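PDB 6OD8: putative aspartyl-tRNA synthetase from Leishmania major, which probably catalyses the ATP-dependent attachment of L-aspartate to tRNA(Asp), releasing AMP and diphosphate, as a class II aminoacyl-tRNA synthetase. Local coordinates for residues Q229-F234 against L314-R319; Q233-K238 against L328-S333; T413-K418 against E430-K435. All blocks are in the same frame, centred on the assembly; numbering follows the deposited sequence. Where two conformers were deposited one is given.

Contact 1: Q229-F234 against L314-R319. With EDO (1,2-ethanediol), chain D.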
loop_
_atom_site.group_PDB
_atom_site.type_symbol
_atom_site.label_atom_id
_atom_site.label_comp_id
_atom_site.label_asym_id
_atom_site.label_seq_id
_atom_site.Cartn_x
_atom_site.Cartn_y
_atom_site.Cartn_z
ATOM N N GLN A 229 5.574 -5.504 2.132
ATOM C CA GLN A 229 5.831 -5.237 3.544
ATOM C C GLN A 229 7.233 -4.679 3.786
ATOM O O GLN A 229 7.406 -3.684 4.508
ATOM C CB GLN A 229 5.638 -6.525 4.326
ATOM C CG GLN A 229 5.968 -6.395 5.779
ATOM C CD GLN A 229 5.785 -7.717 6.509
ATOM O OE1 GLN A 229 5.122 -8.630 6.007
ATOM N NE2 GLN A 229 6.384 -7.828 7.688
ATOM N N TYR A 230 8.260 -5.337 3.226
ATOM C CA TYR A 230 9.632 -4.903 3.494
ATOM C C TYR A 230 9.977 -3.633 2.728
ATOM O O TYR A 230 10.726 -2.789 3.235
ATOM C CB TYR A 230 10.612 -6.036 3.163
ATOM C CG TYR A 230 10.338 -7.277 3.987
ATOM C CD1 TYR A 230 10.000 -7.170 5.339
ATOM C CD2 TYR A 230 10.419 -8.559 3.420
ATOM C CE1 TYR A 230 9.742 -8.298 6.104
ATOM C CE2 TYR A 230 10.181 -9.693 4.191
ATOM C CZ TYR A 230 9.839 -9.548 5.525
ATOM O OH TYR A 230 9.588 -10.651 6.299
ATOM N N PHE A 231 9.430 -3.462 1.527
ATOM C CA PHE A 231 9.551 -2.170 0.831
ATOM C C PHE A 231 9.082 -1.018 1.720
ATOM O O PHE A 231 9.814 -0.042 1.948
ATOM C CB PHE A 231 8.734 -2.215 -0.473
ATOM C CG PHE A 231 8.651 -0.889 -1.215
ATOM C CD1 PHE A 231 9.662 -0.513 -2.096
ATOM C CD2 PHE A 231 7.543 -0.041 -1.064
ATOM C CE1 PHE A 231 9.592 0.706 -2.807
ATOM C CE2 PHE A 231 7.459 1.175 -1.751
ATOM C CZ PHE A 231 8.513 1.553 -2.648
ATOM N N ARG A 232 7.851 -1.110 2.234
ATOM C CA ARG A 232 7.314 -0.019 3.048
ATOM C C ARG A 232 8.071 0.128 4.364
ATOM O O ARG A 232 8.341 1.250 4.818
ATOM C CB ARG A 232 5.832 -0.242 3.328
ATOM C CG ARG A 232 4.910 -0.121 2.128
ATOM C CD ARG A 232 3.461 -0.139 2.616
ATOM N NE ARG A 232 3.231 -1.288 3.493
ATOM C CZ ARG A 232 2.922 -2.511 3.068
ATOM N NH1 ARG A 232 2.770 -2.746 1.768
ATOM N NH2 ARG A 232 2.733 -3.496 3.946
ATOM N N GLN A 233 8.427 -0.983 5.004
ATOM C CA GLN A 233 9.054 -0.838 6.320
ATOM C C GLN A 233 10.418 -0.181 6.223
ATOM O O GLN A 233 10.773 0.639 7.075
ATOM C CB GLN A 233 9.178 -2.184 7.032
ATOM C CG GLN A 233 9.518 -1.995 8.503
ATOM C CD GLN A 233 8.545 -1.049 9.223
ATOM O OE1 GLN A 233 7.328 -1.273 9.227
ATOM N NE2 GLN A 233 9.081 0.015 9.829
ATOM N N PHE A 234 11.218 -0.551 5.223
ATOM C CA PHE A 234 12.497 0.132 5.034
ATOM C C PHE A 234 12.301 1.636 4.930
ATOM O O PHE A 234 13.022 2.419 5.558
ATOM C CB PHE A 234 13.211 -0.378 3.783
ATOM C CG PHE A 234 14.507 0.361 3.497
ATOM C CD1 PHE A 234 15.688 -0.021 4.133
ATOM C CD2 PHE A 234 14.537 1.451 2.633
ATOM C CE1 PHE A 234 16.896 0.667 3.898
ATOM C CE2 PHE A 234 15.733 2.147 2.396
ATOM C CZ PHE A 234 16.911 1.754 3.019
ATOM N N LEU A 314 5.911 0.191 -7.141
ATOM C CA LEU A 314 6.502 0.594 -5.873
ATOM C C LEU A 314 7.364 1.805 -6.204
ATOM O O LEU A 314 8.391 1.668 -6.880
ATOM C CB LEU A 314 7.331 -0.548 -5.287
ATOM C CG LEU A 314 6.736 -1.958 -5.293
ATOM C CD1 LEU A 314 7.720 -2.998 -4.742
ATOM C CD2 LEU A 314 5.447 -1.979 -4.406
ATOM N N ASP A 315 6.923 3.001 -5.801
ATOM C CA ASP A 315 7.523 4.228 -6.302
ATOM C C ASP A 315 8.106 5.020 -5.147
ATOM O O ASP A 315 7.553 5.018 -4.042
ATOM C CB ASP A 315 6.482 5.075 -7.064
ATOM C CG ASP A 315 6.430 4.736 -8.513
ATOM O OD1 ASP A 315 5.612 3.857 -8.895
ATOM O OD2 ASP A 315 7.232 5.339 -9.280
ATOM N N VAL A 316 9.234 5.679 -5.409
ATOM C CA VAL A 316 9.966 6.445 -4.411
ATOM C C VAL A 316 10.391 7.761 -5.051
ATOM O O VAL A 316 10.811 7.786 -6.214
ATOM C CB VAL A 316 11.194 5.652 -3.885
ATOM C CG1 VAL A 316 12.024 6.491 -2.903
ATOM C CG2 VAL A 316 10.760 4.327 -3.216
ATOM N N GLU A 317 10.273 8.862 -4.306
ATOM C CA GLU A 317 10.872 10.128 -4.743
ATOM C C GLU A 317 11.419 10.839 -3.511
ATOM O O GLU A 317 10.844 10.725 -2.427
ATOM C CB GLU A 317 9.850 11.023 -5.511
ATOM C CG GLU A 317 10.489 12.144 -6.407
ATOM C CD GLU A 317 11.003 11.629 -7.752
ATOM O OE1 GLU A 317 10.693 10.475 -8.138
ATOM O OE2 GLU A 317 11.713 12.388 -8.446
ATOM N N MET A 318 12.548 11.552 -3.665
ATOM C CA MET A 318 13.180 12.162 -2.500
ATOM C C MET A 318 14.005 13.375 -2.910
ATOM O O MET A 318 14.521 13.439 -4.027
ATOM C CB MET A 318 14.089 11.153 -1.785
ATOM C CG MET A 318 15.168 10.598 -2.752
ATOM S SD MET A 318 16.165 9.322 -1.976
ATOM C CE MET A 318 17.291 10.407 -1.088
ATOM N N ARG A 319 14.142 14.338 -1.985
ATOM C CA ARG A 319 15.103 15.414 -2.188
ATOM C C ARG A 319 16.514 14.864 -2.297
ATOM O O ARG A 319 16.855 13.847 -1.690
ATOM C CB ARG A 319 15.103 16.389 -1.018
ATOM C CG ARG A 319 13.849 17.081 -0.741
ATOM C CD ARG A 319 14.096 17.949 0.467
ATOM N NE ARG A 319 12.855 18.524 0.899
ATOM C CZ ARG A 319 12.696 19.125 2.059
ATOM N NH1 ARG A 319 13.725 19.229 2.904
ATOM N NH2 ARG A 319 11.511 19.605 2.363
HETATM C C1 EDO D . 7.263 1.401 -11.408
HETATM O O1 EDO D . 7.585 1.461 -12.799
HETATM C C2 EDO D . 5.816 1.809 -11.295
HETATM O O2 EDO D . 5.688 3.209 -11.491
#
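Phe231, on the helix of class II motif 1, plugs onto Leu314 and Val316 of a motif 2 strand, buried between helix and sheet of the catalytic domain. Its CG stands anti to the backbone N (chi1 174°), which sends the ring off helix 215-237 and onto strand 310-319. Leu314 CB lies over one ring face as a CH-pi contact, 3.7 Å from the centroid of the Phe231 ring and 18° off its normal. The ring's far end does most of the touching: Phe231 CZ reaches Leu314 CB at 3.6 Å and Val316 CG2 at 3.6 Å, the valine methyl arriving obliquely. Leu314 CD1 adds a looser touch at the near side, 4.1 Å from Phe231 CD1. In the ring plane, the edge faces the carbonyl oxygen of Asp315. Val293 of the adjoining strand 289-297 also touches both Phe231 and Leu314.

Between the two apolar residues, Asp315 directs its side chain to the other side of the sheet. There its OD1 accepts a hydrogen bond from O2 of a 1,2-ethanediol, 2.7 Å away, probably a relic of the crystallisation liquor, while OD2 forms a salt bridge with Lys279. The same lysine also donates to Val316 O, so one ammonium group pins both side chain and backbone of the strand. Helix 229-234 runs nearly along the strand, the axes 14° apart and 10.4 Å at closest approach. Such a long motif 1 helix laid against the antiparallel motif 2 strands is a hallmark of the class II synthetase catalytic fold.

Contact 2: Q233-K238 against L328-S333. With EDO (1,2-ethanediol), chain H.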
loop_
_atom_site.group_PDB
_atom_site.type_symbol
_atom_site.label_atom_id
_atom_site.label_comp_id
_atom_site.label_asym_id
_atom_site.label_seq_id
_atom_site.Cartn_x
_atom_site.Cartn_y
_atom_site.Cartn_z
ATOM N N GLN A 233 8.427 -0.983 5.004
ATOM C CA GLN A 233 9.054 -0.838 6.320
ATOM C C GLN A 233 10.418 -0.181 6.223
ATOM O O GLN A 233 10.773 0.639 7.075
ATOM C CB GLN A 233 9.178 -2.184 7.032
ATOM C CG GLN A 233 9.518 -1.995 8.503
ATOM C CD GLN A 233 8.545 -1.049 9.223
ATOM O OE1 GLN A 233 7.328 -1.273 9.227
ATOM N NE2 GLN A 233 9.081 0.015 9.829
ATOM N N PHE A 234 11.218 -0.551 5.223
ATOM C CA PHE A 234 12.497 0.132 5.034
ATOM C C PHE A 234 12.301 1.636 4.930
ATOM O O PHE A 234 13.022 2.419 5.558
ATOM C CB PHE A 234 13.211 -0.378 3.783
ATOM C CG PHE A 234 14.507 0.361 3.497
ATOM C CD1 PHE A 234 15.688 -0.021 4.133
ATOM C CD2 PHE A 234 14.537 1.451 2.633
ATOM C CE1 PHE A 234 16.896 0.667 3.898
ATOM C CE2 PHE A 234 15.733 2.147 2.396
ATOM C CZ PHE A 234 16.911 1.754 3.019
ATOM N N LEU A 235 11.338 2.060 4.111
ATOM C CA LEU A 235 11.201 3.482 3.807
ATOM C C LEU A 235 10.568 4.248 4.967
ATOM O O LEU A 235 10.957 5.384 5.262
ATOM C CB LEU A 235 10.376 3.629 2.518
ATOM C CG LEU A 235 11.081 2.997 1.300
ATOM C CD1 LEU A 235 10.060 2.800 0.157
ATOM C CD2 LEU A 235 12.268 3.839 0.840
ATOM N N ILE A 236 9.582 3.647 5.628
ATOM C CA ILE A 236 9.058 4.222 6.870
ATOM C C ILE A 236 10.177 4.429 7.884
ATOM O O ILE A 236 10.238 5.468 8.548
ATOM C CB ILE A 236 7.935 3.319 7.440
ATOM C CG1 ILE A 236 6.688 3.398 6.568
ATOM C CG2 ILE A 236 7.612 3.679 8.906
ATOM C CD1 ILE A 236 5.708 2.243 6.817
ATOM N N ASP A 237 11.059 3.427 8.044
ATOM C CA ASP A 237 12.206 3.537 8.945
ATOM C C ASP A 237 13.083 4.726 8.592
ATOM O O ASP A 237 13.728 5.301 9.473
ATOM C CB ASP A 237 13.093 2.280 8.885
ATOM C CG ASP A 237 12.547 1.102 9.671
ATOM O OD1 ASP A 237 11.540 1.245 10.393
ATOM O OD2 ASP A 237 13.149 0.008 9.538
ATOM N N LYS A 238 13.179 5.059 7.299
ATOM C CA LYS A 238 13.974 6.176 6.813
ATOM C C LYS A 238 13.152 7.452 6.647
ATOM O O LYS A 238 13.585 8.362 5.927
ATOM C CB LYS A 238 14.639 5.806 5.485
ATOM C CG LYS A 238 15.491 4.544 5.530
ATOM C CD LYS A 238 16.821 4.816 6.188
ATOM C CE LYS A 238 17.699 3.581 6.206
ATOM N NZ LYS A 238 18.978 3.871 6.914
ATOM N N LEU A 328 20.467 6.499 -5.500
ATOM C CA LEU A 328 20.982 5.162 -5.710
ATOM C C LEU A 328 21.394 4.513 -4.391
ATOM O O LEU A 328 21.187 3.309 -4.196
ATOM C CB LEU A 328 22.161 5.246 -6.701
ATOM C CG LEU A 328 22.919 3.961 -6.971
ATOM C CD1 LEU A 328 21.948 2.922 -7.555
ATOM C CD2 LEU A 328 24.075 4.268 -7.939
ATOM N N ASP A 329 21.961 5.296 -3.469
ATOM C CA ASP A 329 22.277 4.780 -2.139
ATOM C C ASP A 329 21.030 4.212 -1.460
ATOM O O ASP A 329 21.066 3.120 -0.876
ATOM C CB ASP A 329 22.888 5.887 -1.266
ATOM C CG ASP A 329 24.315 6.258 -1.652
ATOM O OD1 ASP A 329 24.950 5.561 -2.471
ATOM O OD2 ASP A 329 24.805 7.289 -1.127
ATOM N N VAL A 330 19.916 4.956 -1.509
ATOM C CA VAL A 330 18.671 4.490 -0.891
ATOM C C VAL A 330 18.152 3.249 -1.603
ATOM O O VAL A 330 17.768 2.269 -0.967
ATOM C CB VAL A 330 17.624 5.622 -0.875
ATOM C CG1 VAL A 330 16.210 5.088 -0.634
ATOM C CG2 VAL A 330 18.007 6.646 0.227
ATOM N N ALA A 331 18.148 3.273 -2.937
ATOM C CA ALA A 331 17.627 2.150 -3.720
ATOM C C ALA A 331 18.399 0.864 -3.439
ATOM O O ALA A 331 17.804 -0.212 -3.323
ATOM C CB ALA A 331 17.684 2.503 -5.210
ATOM N N GLU A 332 19.733 0.950 -3.341
ATOM C CA GLU A 332 20.519 -0.252 -3.066
ATOM C C GLU A 332 20.274 -0.764 -1.653
ATOM O O GLU A 332 20.205 -1.983 -1.427
ATOM C CB GLU A 332 22.011 0.028 -3.261
ATOM C CG GLU A 332 22.426 0.154 -4.709
ATOM C CD GLU A 332 23.883 0.566 -4.852
ATOM O OE1 GLU A 332 24.476 0.995 -3.837
ATOM O OE2 GLU A 332 24.438 0.464 -5.971
ATOM N N SER A 333 20.229 0.141 -0.680
ATOM C CA SER A 333 19.952 -0.281 0.687
ATOM C C SER A 333 18.555 -0.881 0.783
ATOM O O SER A 333 18.335 -1.845 1.530
ATOM C CB SER A 333 20.087 0.905 1.650
ATOM O OG SER A 333 21.408 1.422 1.640
HETATM C C1 EDO H . 24.169 0.348 -0.556
HETATM O O1 EDO H . 24.247 -0.056 0.821
HETATM C C2 EDO H . 24.469 1.831 -0.720
HETATM O O2 EDO H . 23.840 2.571 0.332
#
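Phe234 turns the far end of its ring to Ser333, while Lys238 CG lies over one ring face, 3.9 Å above the plane and offset toward the rim, and Leu235 CD2 sits in plane at the edge. Tyr337, one turn beyond Ser333, adds an edge-to-face ring contact. The setting is the C-terminal end of the class II motif 1 helix, 215-237, where it meets helix 325-342 of the same catalytic domain. The two segments cross at 135° with axes 11.2 Å apart, and the ring bridges much of that gap. Its reach comes from an extended first torsion (chi1 177°), CG lying opposite the backbone N. Phe234 CZ then rests 3.6 Å from Ser333 CB, approached obliquely, and Phe234 CE2 passes 3.9 Å from the carbonyl oxygen of Val330. Looser apolar contact follows at Leu235: its CD2 leans to 4.4 Å from Val330 CG1, and both residues also touch Phe240, just after the helix.

Helix 325-342 is anchored by further polar contacts: Asp329 OD1 and Glu332 OE2 both form salt bridges with Arg401, and Asp329 OD2 is hydrogen-bonded to Tyr68 OH of the second subunit. A 1,2-ethanediol, probably from the crystallisation liquor, docks beside them, its O2 hydrogen-bonded to Ser333 OG at 3.0 Å and to the carbonyl oxygen Asp329 O at 3.1 Å.

Back on helix 233-237, beside the second subunit, whose Gln233 packs on its counterpart here, Gln233 NE2 ties one turn on to Asp237 OD1 at 2.8 Å with an N-H...O angle of 146°; the acceptor lies in the glutamine amide plane, yet the donor comes from above the carboxylate plane.

Contact 3: T413-K418 against E430-K435. With EDO (1,2-ethanediol), chain J.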
loop_
_atom_site.group_PDB
_atom_site.type_symbol
_atom_site.label_atom_id
_atom_site.label_comp_id
_atom_site.label_asym_id
_atom_site.label_seq_id
_atom_site.Cartn_x
_atom_site.Cartn_y
_atom_site.Cartn_z
ATOM N N THR A 413 33.410 -7.232 -25.550
ATOM C CA THR A 413 34.400 -8.308 -25.504
ATOM C C THR A 413 33.911 -9.572 -26.196
ATOM O O THR A 413 34.734 -10.395 -26.604
ATOM C CB THR A 413 34.803 -8.659 -24.068
ATOM O OG1 THR A 413 33.681 -9.159 -23.349
ATOM C CG2 THR A 413 35.410 -7.457 -23.346
ATOM N N VAL A 414 32.600 -9.749 -26.343
ATOM C CA VAL A 414 32.046 -10.923 -27.003
ATOM C C VAL A 414 31.289 -10.577 -28.277
ATOM O O VAL A 414 30.806 -11.487 -28.952
ATOM C CB VAL A 414 31.135 -11.730 -26.052
ATOM C CG1 VAL A 414 31.903 -12.176 -24.826
ATOM C CG2 VAL A 414 29.935 -10.899 -25.651
ATOM N N LEU A 415 31.155 -9.296 -28.622
ATOM C CA LEU A 415 30.412 -8.888 -29.809
ATOM C C LEU A 415 31.337 -8.680 -31.002
ATOM O O LEU A 415 32.429 -8.114 -30.870
ATOM C CB LEU A 415 29.618 -7.603 -29.561
ATOM C CG LEU A 415 28.486 -7.650 -28.538
ATOM C CD1 LEU A 415 27.854 -6.271 -28.416
ATOM C CD2 LEU A 415 27.471 -8.708 -28.940
ATOM N N ASP A 416 30.888 -9.144 -32.170
ATOM C CA ASP A 416 31.576 -8.846 -33.421
ATOM C C ASP A 416 31.164 -7.483 -33.965
ATOM O O ASP A 416 31.988 -6.758 -34.537
ATOM C CB ASP A 416 31.291 -9.946 -34.447
ATOM C CG ASP A 416 32.213 -11.147 -34.289
ATOM O OD1 ASP A 416 33.449 -10.961 -34.385
ATOM O OD2 ASP A 416 31.702 -12.268 -34.058
ATOM N N GLU A 417 29.892 -7.127 -33.809
ATOM C CA GLU A 417 29.398 -5.801 -34.166
ATOM C C GLU A 417 29.559 -4.914 -32.936
ATOM O O GLU A 417 28.694 -4.889 -32.053
ATOM C CB GLU A 417 27.949 -5.866 -34.637
ATOM N N LYS A 418 30.675 -4.184 -32.880
ATOM C CA LYS A 418 30.995 -3.381 -31.705
ATOM C C LYS A 418 29.983 -2.253 -31.534
ATOM O O LYS A 418 29.563 -1.624 -32.505
ATOM C CB LYS A 418 32.413 -2.807 -31.828
ATOM C CG LYS A 418 33.515 -3.857 -32.094
ATOM C CD LYS A 418 33.769 -4.720 -30.859
ATOM C CE LYS A 418 34.741 -5.849 -31.156
ATOM N NZ LYS A 418 35.100 -6.585 -29.921
ATOM N N GLU A 430 20.623 -6.754 -22.827
ATOM C CA GLU A 430 20.620 -6.716 -21.357
ATOM C C GLU A 430 20.886 -8.098 -20.769
ATOM O O GLU A 430 21.597 -8.228 -19.762
ATOM C CB GLU A 430 19.301 -6.148 -20.797
ATOM C CG GLU A 430 18.061 -7.052 -20.981
ATOM C CD GLU A 430 16.796 -6.544 -20.277
ATOM O OE1 GLU A 430 16.859 -5.567 -19.500
ATOM O OE2 GLU A 430 15.721 -7.136 -20.512
ATOM N N LYS A 431 20.329 -9.149 -21.382
ATOM C CA LYS A 431 20.566 -10.482 -20.845
ATOM C C LYS A 431 22.002 -10.918 -21.091
ATOM O O LYS A 431 22.609 -11.554 -20.221
ATOM C CB LYS A 431 19.567 -11.494 -21.414
ATOM C CG LYS A 431 18.379 -11.679 -20.457
ATOM C CD LYS A 431 17.533 -12.912 -20.736
ATOM C CE LYS A 431 16.231 -12.527 -21.418
ATOM N NZ LYS A 431 15.043 -13.151 -20.761
ATOM N N LEU A 432 22.573 -10.565 -22.247
ATOM C CA LEU A 432 23.982 -10.870 -22.471
ATOM C C LEU A 432 24.852 -10.148 -21.445
ATOM O O LEU A 432 25.762 -10.746 -20.859
ATOM C CB LEU A 432 24.394 -10.502 -23.901
ATOM C CG LEU A 432 25.858 -10.769 -24.269
ATOM C CD1 LEU A 432 26.213 -12.226 -24.057
ATOM C CD2 LEU A 432 26.145 -10.387 -25.739
ATOM N N LEU A 433 24.529 -8.885 -21.154
ATOM C CA LEU A 433 25.309 -8.129 -20.187
ATOM C C LEU A 433 25.230 -8.757 -18.807
ATOM O O LEU A 433 26.250 -8.878 -18.114
ATOM C CB LEU A 433 24.835 -6.673 -20.150
ATOM C CG LEU A 433 25.504 -5.764 -19.121
ATOM C CD1 LEU A 433 27.031 -5.680 -19.355
ATOM C CD2 LEU A 433 24.870 -4.361 -19.097
ATOM N N GLY A 434 24.032 -9.176 -18.395
ATOM C CA GLY A 434 23.880 -9.788 -17.087
ATOM C C GLY A 434 24.611 -11.112 -16.971
ATOM O O GLY A 434 25.122 -11.450 -15.902
ATOM N N LYS A 435 24.674 -11.880 -18.065
ATOM C CA LYS A 435 25.464 -13.108 -18.057
ATOM C C LYS A 435 26.949 -12.800 -17.914
ATOM O O LYS A 435 27.653 -13.442 -17.126
ATOM C CB LYS A 435 25.199 -13.926 -19.328
HETATM C C1 EDO J . 35.347 -10.365 -29.613
HETATM O O1 EDO J . 36.305 -9.615 -30.370
HETATM C C2 EDO J . 34.528 -11.261 -30.532
HETATM O O2 EDO J . 34.641 -10.776 -31.878
#
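Leu432 offers one methyl, CD2, to two partners on the loop: Val414 CG2 at 3.8 Å and Leu415 CD2 at 3.9 Å. The contact is small and wholly apolar, three branched side chains meeting by methyl groups at the protein surface. With CG of Leu432 anti to the backbone N (chi1 180°), the branch carries CD2 out from helix 427-441 to the loop. From the other side Val414 points toward the helix, whereas Leu415 starts off alongside it and brings only its CD2 end in.

The loop has its own fastenings behind these methyls. Lys418, bent at chi2 (-71°), folds back so that NZ bonds to Asn412 O and, weakly, to Leu415 O at 3.2 Å. A 1,2-ethanediol, probably from the crystallisation liquor, spans the turn: Lys418 NZ donates to its O1 at 3.3 Å, and its O2 donates to OD1 of the poorly ordered Asp416 at 2.8 Å. Thr413 OG1 bonds to Leu410 O, tying the loop to the end of helix 404-412.

Leu432 also touches Leu411, and Leu433 packs on Cys407 and Leu410, so the loop contact extends the seam between helices 404-412 and 427-441. Farther round helix 427-441, Lys431 forms a salt bridge with Glu480 and Glu430 OE1 accepts from Glu481 N, joining this helical pair to the start of strand 480-487.

In the fold
From the N terminus, the chain passes the OB-fold domain and enters the catalytic domain, where helix 215-237 starts both contact 1 and contact 2. Contact 1 closes a loop onto strand 310-319; the chain then runs into helix 325-342, where contact 2 closes; the two closures overlap and cross, neither enclosing the other. Their centres lie 6 Å apart and they touch directly, through Val316 with Leu235 and Met318 with Val330, so helix, sheet and second helix form one block beside the second subunit. Contact 3 follows in series, a short local closure of the loop after helix 404-412 onto helix 427-441. Its nearest atoms remain about 14 Å from contact 2 and about 17 Å from contact 1.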